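PDB 3LD1: replicase polyprotein 1a from Avian infectious bronchitis virus, which is the precursor of the viral non-structural proteins, represented here by an nsp2 fragment whose own role is not established. Local coordinates for residues G57-K62 with D87-S92; Q38-N43 with F50-V55; L19-S24 with R96-L101. The protein carries 3 engineered substitutions. All blocks are in the same frame, centred on the assembly; numbering follows the deposited sequence.

The three contacts lie close together near the N-terminal end of an elongated chain, well away from its centre, and all three are built largely on aromatic side chains. Contacts 1 and 2 are about 11 Å apart, centre to centre, and meet in the four-stranded sheet, where strands 50-54 and 57-64 are neighbours: F59 O lies 2.7 Å from F52 N and L61 N 2.9 Å from F50 O. Contact 3, about 12 Å from contact 1 and about 14 Å from contact 2 between centres, closes a longer loop within which the other two are nested. Its segment 19-24 reaches both of them, through Y22 OH, 2.6 Å from G90 O, and through Y22 O, 2.9 Å from V55 N.

Contact 1: G57-K62 with D87-S92; sequences GLFLLK and DIFGVS
The rings of F59 and F89 meet edge to face, with F89 presenting its edge and F59 its face. F89 CD2 stands 3.5 Å above the plane of the F59 ring, over its centre, and comes to within 3.6 Å of F59 CD2. The ring centroids are 4.5 Å apart and the planes are inclined at 53°, an edge-to-face pair tilted well away from a perpendicular T. With CG beside the backbone N and anti to the carbonyl carbon (chi1 -62°), the F59 ring is turned toward the end of helix 82-89, where F59 CE1 comes to 3.8 Å from I88 O. L61 CD2 meets the F89 ring farther along its edge, in its plane, 3.6 Å from F89 CZ. One face of F89 is packed by CG2 of the adjacent I88. The helix stops just past this ring, as G90 departs from helical geometry with a positive phi of 91° and its carbonyl accepts a hydrogen bond from the hydroxyl of Y22. Helix 82-89 thus rests through F89 on strand 57-64, which is flanked in the sheet by strands 50-54 and 4-8.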
loop_
_atom_site.group_PDB
_atom_site.type_symbol
_atom_site.label_atom_id
_atom_site.label_comp_id
_atom_site.label_asym_id
_atom_site.label_seq_id
_atom_site.Cartn_x
_atom_site.Cartn_y
_atom_site.Cartn_z
ATOM N N GLY A 57 26.873 -22.257 -0.564
ATOM C CA GLY A 57 27.382 -22.190 0.826
ATOM C C GLY A 57 27.773 -20.776 1.268
ATOM O O GLY A 57 27.582 -19.776 0.533
ATOM N N LEU A 58 28.300 -20.682 2.484
ATOM C CA LEU A 58 28.455 -19.423 3.172
ATOM C C LEU A 58 29.716 -18.746 2.638
ATOM O O LEU A 58 30.766 -19.379 2.612
ATOM C CB LEU A 58 28.613 -19.692 4.667
ATOM C CG LEU A 58 29.008 -18.538 5.612
ATOM C CD1 LEU A 58 28.075 -17.317 5.446
ATOM C CD2 LEU A 58 28.955 -19.024 7.067
ATOM N N PHE A 59 29.649 -17.490 2.189
ATOM C CA PHE A 59 30.931 -16.784 1.963
ATOM C C PHE A 59 30.947 -15.600 2.860
ATOM O O PHE A 59 29.899 -15.197 3.417
ATOM C CB PHE A 59 31.192 -16.319 0.520
ATOM C CG PHE A 59 31.283 -17.450 -0.505
ATOM C CD1 PHE A 59 32.496 -17.774 -1.091
ATOM C CD2 PHE A 59 30.128 -18.147 -0.926
ATOM C CE1 PHE A 59 32.563 -18.795 -2.067
ATOM C CE2 PHE A 59 30.178 -19.162 -1.882
ATOM C CZ PHE A 59 31.392 -19.493 -2.462
ATOM N N LEU A 60 32.138 -15.048 3.002
ATOM C CA LEU A 60 32.284 -13.783 3.676
ATOM C C LEU A 60 32.674 -12.725 2.627
ATOM O O LEU A 60 33.570 -12.997 1.779
ATOM C CB LEU A 60 33.376 -13.888 4.732
ATOM C CG LEU A 60 33.420 -15.128 5.642
ATOM C CD1 LEU A 60 34.612 -14.942 6.623
ATOM C CD2 LEU A 60 32.070 -15.472 6.365
ATOM N N LEU A 61 32.026 -11.542 2.707
ATOM C CA LEU A 61 32.340 -10.394 1.836
ATOM C C LEU A 61 32.775 -9.181 2.621
ATOM O O LEU A 61 32.495 -9.057 3.784
ATOM C CB LEU A 61 31.164 -10.020 0.909
ATOM C CG LEU A 61 30.367 -11.128 0.198
ATOM C CD1 LEU A 61 28.948 -10.727 -0.133
ATOM C CD2 LEU A 61 31.051 -11.601 -1.017
ATOM N N LYS A 62 33.433 -8.281 1.928
ATOM C CA LYS A 62 33.861 -7.012 2.448
ATOM C C LYS A 62 33.938 -5.928 1.327
ATOM O O LYS A 62 34.743 -6.045 0.375
ATOM C CB LYS A 62 35.247 -7.190 3.023
ATOM C CG LYS A 62 35.672 -6.051 3.915
ATOM C CD LYS A 62 37.168 -6.010 4.055
ATOM C CE LYS A 62 37.528 -5.159 5.193
ATOM N NZ LYS A 62 37.516 -6.087 6.345
ATOM N N ASP A 87 34.310 -17.758 -11.062
ATOM C CA ASP A 87 35.623 -18.298 -10.608
ATOM C C ASP A 87 35.735 -18.325 -9.122
ATOM O O ASP A 87 36.432 -19.161 -8.562
ATOM C CB ASP A 87 36.793 -17.490 -11.153
ATOM C CG ASP A 87 36.977 -17.686 -12.644
ATOM O OD1 ASP A 87 36.427 -18.700 -13.214
ATOM O OD2 ASP A 87 37.656 -16.813 -13.238
ATOM N N ILE A 88 35.036 -17.408 -8.478
ATOM C CA ILE A 88 35.076 -17.318 -7.062
ATOM C C ILE A 88 33.924 -18.085 -6.468
ATOM O O ILE A 88 34.156 -18.857 -5.539
ATOM C CB ILE A 88 34.918 -15.893 -6.632
ATOM C CG1 ILE A 88 36.146 -15.020 -7.010
ATOM C CG2 ILE A 88 34.503 -15.850 -5.171
ATOM C CD1 ILE A 88 35.839 -13.586 -6.875
ATOM N N PHE A 89 32.687 -17.930 -6.978
ATOM C CA PHE A 89 31.500 -18.453 -6.237
ATOM C C PHE A 89 30.956 -19.777 -6.733
ATOM O O PHE A 89 30.259 -20.505 -5.990
ATOM C CB PHE A 89 30.379 -17.417 -6.124
ATOM C CG PHE A 89 30.735 -16.208 -5.282
ATOM C CD1 PHE A 89 31.397 -15.135 -5.833
ATOM C CD2 PHE A 89 30.385 -16.142 -3.952
ATOM C CE1 PHE A 89 31.762 -14.016 -5.087
ATOM C CE2 PHE A 89 30.733 -15.010 -3.166
ATOM C CZ PHE A 89 31.419 -13.954 -3.721
ATOM N N GLY A 90 31.342 -20.141 -7.945
ATOM C CA GLY A 90 30.728 -21.247 -8.637
ATOM C C GLY A 90 29.600 -20.631 -9.429
ATOM O O GLY A 90 29.577 -19.414 -9.626
ATOM N N VAL A 91 28.666 -21.464 -9.876
ATOM C CA VAL A 91 27.644 -21.095 -10.810
ATOM C C VAL A 91 26.369 -20.975 -10.015
ATOM O O VAL A 91 26.119 -21.782 -9.118
ATOM C CB VAL A 91 27.449 -22.166 -11.903
ATOM C CG1 VAL A 91 26.295 -21.768 -12.894
ATOM C CG2 VAL A 91 28.702 -22.307 -12.686
ATOM N N SER A 92 25.606 -19.922 -10.342
ATOM C CA SER A 92 24.268 -19.708 -9.852
ATOM C C SER A 92 23.304 -19.822 -11.018
ATOM O O SER A 92 23.418 -19.106 -11.951
ATOM C CB SER A 92 24.138 -18.328 -9.200
ATOM O OG SER A 92 22.750 -18.059 -9.030
#

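Contact 2: Q38-N43 with F50-V55; sequences QKFDRN and FKFETV
N43 lies flat against the ring of F50, in a CH-pi contact extended by its amide. N43 CB stands 3.3 Å from the centroid of the F50 ring, almost exactly on the ring normal. The amide beyond it continues over the same ring with the two planes only 25° apart, and N43 ND2 reaches to 3.4 Å from F50 CD2. With CG between the backbone N and the carbonyl carbon (chi1 71°), the F50 ring lies where N43 can cover its face.

The helix and strand that meet here form an alpha-beta hairpin: helix 30-46 turns back through a short loop into strand 50-54, an outermost strand of the four-stranded mixed sheet. Their local axes run roughly antiparallel, 10.0 Å apart at closest approach.

Between them F40, F50 and F52 form an aromatic cluster. F50 directs its edge at the face of F40 in an offset edge-to-face pair, the planes at 78° and F50 CE2 4.0 Å from F40 CD1. Toward F52 the relation is oblique: F40 CE1 stands 3.7 Å above the centre of the F52 ring, whose opposite face carries T54 CG2. F20 adds a further ring against F40, and L61 on strand 57-64 packs on both F40 and F52.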
loop_
_atom_site.group_PDB
_atom_site.type_symbol
_atom_site.label_atom_id
_atom_site.label_comp_id
_atom_site.label_asym_id
_atom_site.label_seq_id
_atom_site.Cartn_x
_atom_site.Cartn_y
_atom_site.Cartn_z
ATOM N N GLN A 38 17.958 -4.751 0.713
ATOM C CA GLN A 38 18.394 -3.483 1.322
ATOM C C GLN A 38 19.496 -3.735 2.371
ATOM O O GLN A 38 20.530 -3.084 2.342
ATOM C CB GLN A 38 17.185 -2.667 1.854
ATOM C CG GLN A 38 17.521 -1.836 3.102
ATOM C CD GLN A 38 16.232 -1.420 3.902
ATOM O OE1 GLN A 38 15.433 -0.534 3.488
ATOM N NE2 GLN A 38 16.031 -2.091 5.057
ATOM N N LYS A 39 19.307 -4.710 3.255
ATOM C CA LYS A 39 20.377 -5.059 4.266
ATOM C C LYS A 39 21.707 -5.399 3.589
ATOM O O LYS A 39 22.831 -5.068 4.031
ATOM C CB LYS A 39 19.924 -6.278 5.082
ATOM C CG LYS A 39 20.851 -6.740 6.194
ATOM C CD LYS A 39 20.107 -7.803 7.103
ATOM C CE LYS A 39 21.025 -8.197 8.266
ATOM N NZ LYS A 39 20.222 -8.320 9.562
ATOM N N PHE A 40 21.568 -6.107 2.492
ATOM C CA PHE A 40 22.779 -6.566 1.882
ATOM C C PHE A 40 23.496 -5.370 1.215
ATOM O O PHE A 40 24.706 -5.167 1.405
ATOM C CB PHE A 40 22.455 -7.723 0.948
ATOM C CG PHE A 40 23.543 -8.047 -0.015
ATOM C CD1 PHE A 40 24.403 -9.117 0.225
ATOM C CD2 PHE A 40 23.709 -7.295 -1.196
ATOM C CE1 PHE A 40 25.427 -9.456 -0.717
ATOM C CE2 PHE A 40 24.705 -7.612 -2.129
ATOM C CZ PHE A 40 25.567 -8.698 -1.892
ATOM N N ASP A 41 22.761 -4.531 0.493
ATOM C CA ASP A 41 23.440 -3.373 -0.079
ATOM C C ASP A 41 24.060 -2.523 1.010
ATOM O O ASP A 41 25.087 -1.979 0.776
ATOM C CB ASP A 41 22.486 -2.495 -0.865
ATOM C CG ASP A 41 21.738 -3.254 -1.903
ATOM O OD1 ASP A 41 22.195 -4.394 -2.370
ATOM O OD2 ASP A 41 20.644 -2.704 -2.259
ATOM N N ARG A 42 23.399 -2.363 2.159
ATOM C CA ARG A 42 23.992 -1.573 3.246
ATOM C C ARG A 42 25.275 -2.198 3.748
ATOM O O ARG A 42 26.265 -1.489 3.961
ATOM C CB ARG A 42 23.082 -1.462 4.459
ATOM C CG ARG A 42 21.874 -0.636 4.310
ATOM C CD ARG A 42 21.143 -0.574 5.665
ATOM N NE ARG A 42 19.966 0.318 5.605
ATOM C CZ ARG A 42 18.743 0.075 6.118
ATOM N NH1 ARG A 42 18.451 -1.096 6.665
ATOM N NH2 ARG A 42 17.783 1.000 6.036
ATOM N N ASN A 43 25.245 -3.518 3.937
ATOM C CA ASN A 43 26.401 -4.269 4.446
ATOM C C ASN A 43 27.606 -3.991 3.591
ATOM O O ASN A 43 28.695 -3.754 4.099
ATOM C CB ASN A 43 26.147 -5.786 4.431
ATOM C CG ASN A 43 25.547 -6.300 5.721
ATOM O OD1 ASN A 43 25.845 -5.761 6.777
ATOM N ND2 ASN A 43 24.730 -7.380 5.649
ATOM N N PHE A 50 31.241 -9.194 6.493
ATOM C CA PHE A 50 29.935 -9.680 6.881
ATOM C C PHE A 50 29.663 -10.937 6.057
ATOM O O PHE A 50 30.356 -11.215 5.053
ATOM C CB PHE A 50 28.880 -8.630 6.597
ATOM C CG PHE A 50 28.576 -8.418 5.109
ATOM C CD1 PHE A 50 29.362 -7.536 4.324
ATOM C CD2 PHE A 50 27.483 -9.046 4.513
ATOM C CE1 PHE A 50 29.079 -7.310 2.920
ATOM C CE2 PHE A 50 27.165 -8.862 3.120
ATOM C CZ PHE A 50 27.952 -7.993 2.317
ATOM N N LYS A 51 28.653 -11.689 6.471
ATOM C CA LYS A 51 28.393 -12.983 5.912
ATOM C C LYS A 51 27.431 -12.945 4.736
ATOM O O LYS A 51 26.542 -12.120 4.707
ATOM C CB LYS A 51 27.710 -13.828 6.965
ATOM C CG LYS A 51 28.650 -14.371 8.071
ATOM C CD LYS A 51 27.768 -15.263 9.040
ATOM C CE LYS A 51 28.481 -15.493 10.375
ATOM N NZ LYS A 51 28.350 -16.959 10.602
ATOM N N PHE A 52 27.533 -13.903 3.821
ATOM C CA PHE A 52 26.597 -14.002 2.745
ATOM C C PHE A 52 26.224 -15.473 2.514
ATOM O O PHE A 52 26.961 -16.234 1.920
ATOM C CB PHE A 52 27.216 -13.299 1.538
ATOM C CG PHE A 52 26.352 -13.251 0.303
ATOM C CD1 PHE A 52 24.948 -13.129 0.381
ATOM C CD2 PHE A 52 26.968 -13.330 -0.980
ATOM C CE1 PHE A 52 24.138 -13.085 -0.827
ATOM C CE2 PHE A 52 26.173 -13.313 -2.182
ATOM C CZ PHE A 52 24.760 -13.178 -2.099
ATOM N N GLU A 53 25.099 -15.886 3.064
ATOM C CA GLU A 53 24.535 -17.156 2.753
ATOM C C GLU A 53 24.196 -17.362 1.240
ATOM O O GLU A 53 23.151 -16.903 0.766
ATOM C CB GLU A 53 23.306 -17.395 3.668
ATOM C CG GLU A 53 23.599 -18.395 4.734
ATOM C CD GLU A 53 24.242 -19.723 4.125
ATOM O OE1 GLU A 53 23.653 -20.364 3.185
ATOM O OE2 GLU A 53 25.370 -20.112 4.564
ATOM N N THR A 54 25.030 -18.080 0.486
ATOM C CA THR A 54 24.675 -18.353 -0.899
ATOM C C THR A 54 24.132 -19.763 -1.155
ATOM O O THR A 54 23.979 -20.537 -0.235
ATOM C CB THR A 54 25.866 -18.113 -1.851
ATOM O OG1 THR A 54 26.658 -19.311 -1.960
ATOM C CG2 THR A 54 26.761 -16.982 -1.357
ATOM N N VAL A 55 23.871 -20.088 -2.427
ATOM C CA VAL A 55 23.441 -21.443 -2.877
ATOM C C VAL A 55 24.674 -22.319 -3.208
ATOM O O VAL A 55 24.549 -23.458 -3.733
ATOM C CB VAL A 55 22.476 -21.444 -4.146
ATOM C CG1 VAL A 55 21.239 -20.665 -3.912
ATOM C CG2 VAL A 55 23.151 -20.921 -5.402
#

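Contact 3: L19-S24 with R96-L101; sequences LFFYTS and RKYREL
The turn that ends helix 13-20 is joined to helix 93-103 by a T-shaped aromatic pair, F21 against Y98, both rings buried where helices 13-20, 93-103 and 128-134 come together. F21 is the first residue to leave helical geometry, and it lies within a type I beta turn running from F20 to T23, in which T23 N donates to F20 O at 3.0 Å. F21 points toward helix 93-103, where Y98 extends to meet it. The pair is close to a perpendicular T: the planes stand at 83° and the centroids are 5.1 Å apart. F21 supplies the edge and Y98 the face.

The touching side of F21 is the one carrying CD2 and CE2. F21 CE2 lies over the Y98 face but displaced toward its rim, near Y98 CD1, while F21 CD2 is 3.9 Å from Y98 CG. The edge of F21 therefore meets the CG–CD1–CE1 side of the Y98 ring, not the hydroxyl end. Y98 holds its ring across this edge with CG anti to the backbone N (chi1 167°), and its hydroxyl makes a weak hydrogen bond to D17, which does lie on helix 13-20.

Helix 128-134 packs against both partners: W133 and L134 touch F21, and L134 also touches Y98. F94, on the same helix as Y98, brings its ring to F21 as well, and S92, the N-cap residue of helix 93-103, makes a weak hydrogen bond to the carbonyl of F21. The nearest atoms of the two segments are F21 CE2 and Y98 CD1, 3.6 Å apart.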
loop_
_atom_site.group_PDB
_atom_site.type_symbol
_atom_site.label_atom_id
_atom_site.label_comp_id
_atom_site.label_asym_id
_atom_site.label_seq_id
_atom_site.Cartn_x
_atom_site.Cartn_y
_atom_site.Cartn_z
ATOM N N LEU A 19 25.967 -10.733 -8.334
ATOM C CA LEU A 19 26.542 -11.156 -7.035
ATOM C C LEU A 19 25.360 -11.463 -6.121
ATOM O O LEU A 19 25.136 -12.604 -5.776
ATOM C CB LEU A 19 27.379 -10.058 -6.426
ATOM C CG LEU A 19 27.884 -10.230 -4.982
ATOM C CD1 LEU A 19 28.671 -11.537 -4.806
ATOM C CD2 LEU A 19 28.736 -8.993 -4.588
ATOM N N PHE A 20 24.540 -10.472 -5.786
ATOM C CA PHE A 20 23.414 -10.750 -4.883
ATOM C C PHE A 20 22.539 -11.982 -5.272
ATOM O O PHE A 20 21.979 -12.681 -4.423
ATOM C CB PHE A 20 22.486 -9.518 -4.706
ATOM C CG PHE A 20 21.361 -9.750 -3.670
ATOM C CD1 PHE A 20 21.656 -9.778 -2.298
ATOM C CD2 PHE A 20 20.036 -9.978 -4.088
ATOM C CE1 PHE A 20 20.608 -10.003 -1.361
ATOM C CE2 PHE A 20 18.977 -10.168 -3.180
ATOM C CZ PHE A 20 19.241 -10.216 -1.820
ATOM N N PHE A 21 22.404 -12.249 -6.557
ATOM C CA PHE A 21 21.516 -13.320 -6.940
ATOM C C PHE A 21 22.016 -14.746 -6.664
ATOM O O PHE A 21 21.405 -15.731 -7.125
ATOM C CB PHE A 21 21.208 -13.138 -8.398
ATOM C CG PHE A 21 20.242 -12.056 -8.650
ATOM C CD1 PHE A 21 19.390 -11.619 -7.617
ATOM C CD2 PHE A 21 20.104 -11.503 -9.947
ATOM C CE1 PHE A 21 18.452 -10.589 -7.877
ATOM C CE2 PHE A 21 19.177 -10.459 -10.206
ATOM C CZ PHE A 21 18.366 -10.013 -9.182
ATOM N N TYR A 22 23.132 -14.869 -5.943
ATOM C CA TYR A 22 23.584 -16.172 -5.449
ATOM C C TYR A 22 22.891 -16.520 -4.161
ATOM O O TYR A 22 23.042 -17.642 -3.685
ATOM C CB TYR A 22 25.085 -16.173 -5.186
ATOM C CG TYR A 22 25.894 -16.428 -6.409
ATOM C CD1 TYR A 22 26.589 -17.665 -6.566
ATOM C CD2 TYR A 22 26.022 -15.432 -7.421
ATOM C CE1 TYR A 22 27.381 -17.923 -7.769
ATOM C CE2 TYR A 22 26.806 -15.678 -8.587
ATOM C CZ TYR A 22 27.454 -16.952 -8.731
ATOM O OH TYR A 22 28.168 -17.230 -9.803
ATOM N N THR A 23 22.145 -15.558 -3.598
ATOM C CA THR A 23 21.532 -15.677 -2.276
ATOM C C THR A 23 20.662 -16.937 -2.172
ATOM O O THR A 23 20.090 -17.410 -3.194
ATOM C CB THR A 23 20.666 -14.456 -1.933
ATOM O OG1 THR A 23 20.311 -14.517 -0.542
ATOM C CG2 THR A 23 19.399 -14.440 -2.795
ATOM N N SER A 24 20.628 -17.502 -0.960
ATOM C CA SER A 24 19.931 -18.764 -0.741
ATOM C C SER A 24 18.605 -18.360 -0.130
ATOM O O SER A 24 17.650 -19.156 -0.057
ATOM C CB SER A 24 20.738 -19.751 0.187
ATOM O OG SER A 24 21.327 -19.123 1.332
ATOM N N ARG A 96 22.701 -16.929 -14.104
ATOM C CA ARG A 96 22.806 -17.139 -15.555
ATOM C C ARG A 96 21.583 -16.767 -16.336
ATOM O O ARG A 96 21.746 -16.187 -17.406
ATOM C CB ARG A 96 23.319 -18.517 -15.955
ATOM C CG ARG A 96 24.706 -18.799 -15.321
ATOM C CD ARG A 96 25.246 -20.092 -15.885
ATOM N NE ARG A 96 26.681 -19.979 -15.994
ATOM C CZ ARG A 96 27.478 -20.988 -16.290
ATOM N NH1 ARG A 96 26.967 -22.190 -16.487
ATOM N NH2 ARG A 96 28.777 -20.788 -16.367
ATOM N N LYS A 97 20.389 -17.039 -15.816
ATOM C CA LYS A 97 19.196 -16.580 -16.498
ATOM C C LYS A 97 19.179 -15.038 -16.528
ATOM O O LYS A 97 18.814 -14.400 -17.547
ATOM C CB LYS A 97 17.972 -17.138 -15.822
ATOM C CG LYS A 97 18.044 -18.644 -15.767
ATOM C CD LYS A 97 16.673 -19.341 -15.422
ATOM C CE LYS A 97 16.157 -18.926 -14.025
ATOM N NZ LYS A 97 14.993 -19.719 -13.320
ATOM N N TYR A 98 19.671 -14.436 -15.450
ATOM C CA TYR A 98 19.697 -13.033 -15.396
ATOM C C TYR A 98 20.624 -12.481 -16.429
ATOM O O TYR A 98 20.323 -11.374 -16.993
ATOM C CB TYR A 98 20.053 -12.543 -13.988
ATOM C CG TYR A 98 20.410 -11.055 -13.838
ATOM C CD1 TYR A 98 19.399 -10.054 -13.777
ATOM C CD2 TYR A 98 21.770 -10.640 -13.699
ATOM C CE1 TYR A 98 19.740 -8.658 -13.588
ATOM C CE2 TYR A 98 22.111 -9.248 -13.516
ATOM C CZ TYR A 98 21.095 -8.277 -13.452
ATOM O OH TYR A 98 21.420 -6.924 -13.285
ATOM N N ARG A 99 21.756 -13.165 -16.660
ATOM C CA ARG A 99 22.686 -12.687 -17.691
ATOM C C ARG A 99 21.907 -12.762 -19.003
ATOM O O ARG A 99 21.955 -11.883 -19.814
ATOM C CB ARG A 99 23.929 -13.564 -17.824
ATOM C CG ARG A 99 25.117 -12.753 -18.385
ATOM C CD ARG A 99 26.116 -13.432 -19.328
ATOM N NE ARG A 99 26.168 -14.893 -19.316
ATOM C CZ ARG A 99 27.246 -15.637 -19.026
ATOM N NH1 ARG A 99 28.415 -15.056 -18.682
ATOM N NH2 ARG A 99 27.152 -16.975 -19.083
ATOM N N GLU A 100 21.111 -13.800 -19.150
ATOM C CA GLU A 100 20.314 -13.961 -20.340
ATOM C C GLU A 100 19.266 -12.813 -20.473
ATOM O O GLU A 100 19.258 -12.104 -21.485
ATOM C CB GLU A 100 19.682 -15.373 -20.401
ATOM C CG GLU A 100 19.509 -15.913 -21.800
ATOM C CD GLU A 100 20.905 -16.202 -22.443
ATOM O OE1 GLU A 100 21.742 -16.893 -21.796
ATOM O OE2 GLU A 100 21.185 -15.718 -23.565
ATOM N N LEU A 101 18.400 -12.611 -19.470
ATOM C CA LEU A 101 17.468 -11.477 -19.563
ATOM C C LEU A 101 18.152 -10.184 -20.015
ATOM O O LEU A 101 17.627 -9.551 -20.938
ATOM C CB LEU A 101 16.743 -11.242 -18.270
ATOM C CG LEU A 101 15.547 -10.281 -18.197
ATOM C CD1 LEU A 101 14.341 -10.788 -19.006
ATOM C CD2 LEU A 101 15.098 -10.134 -16.754
#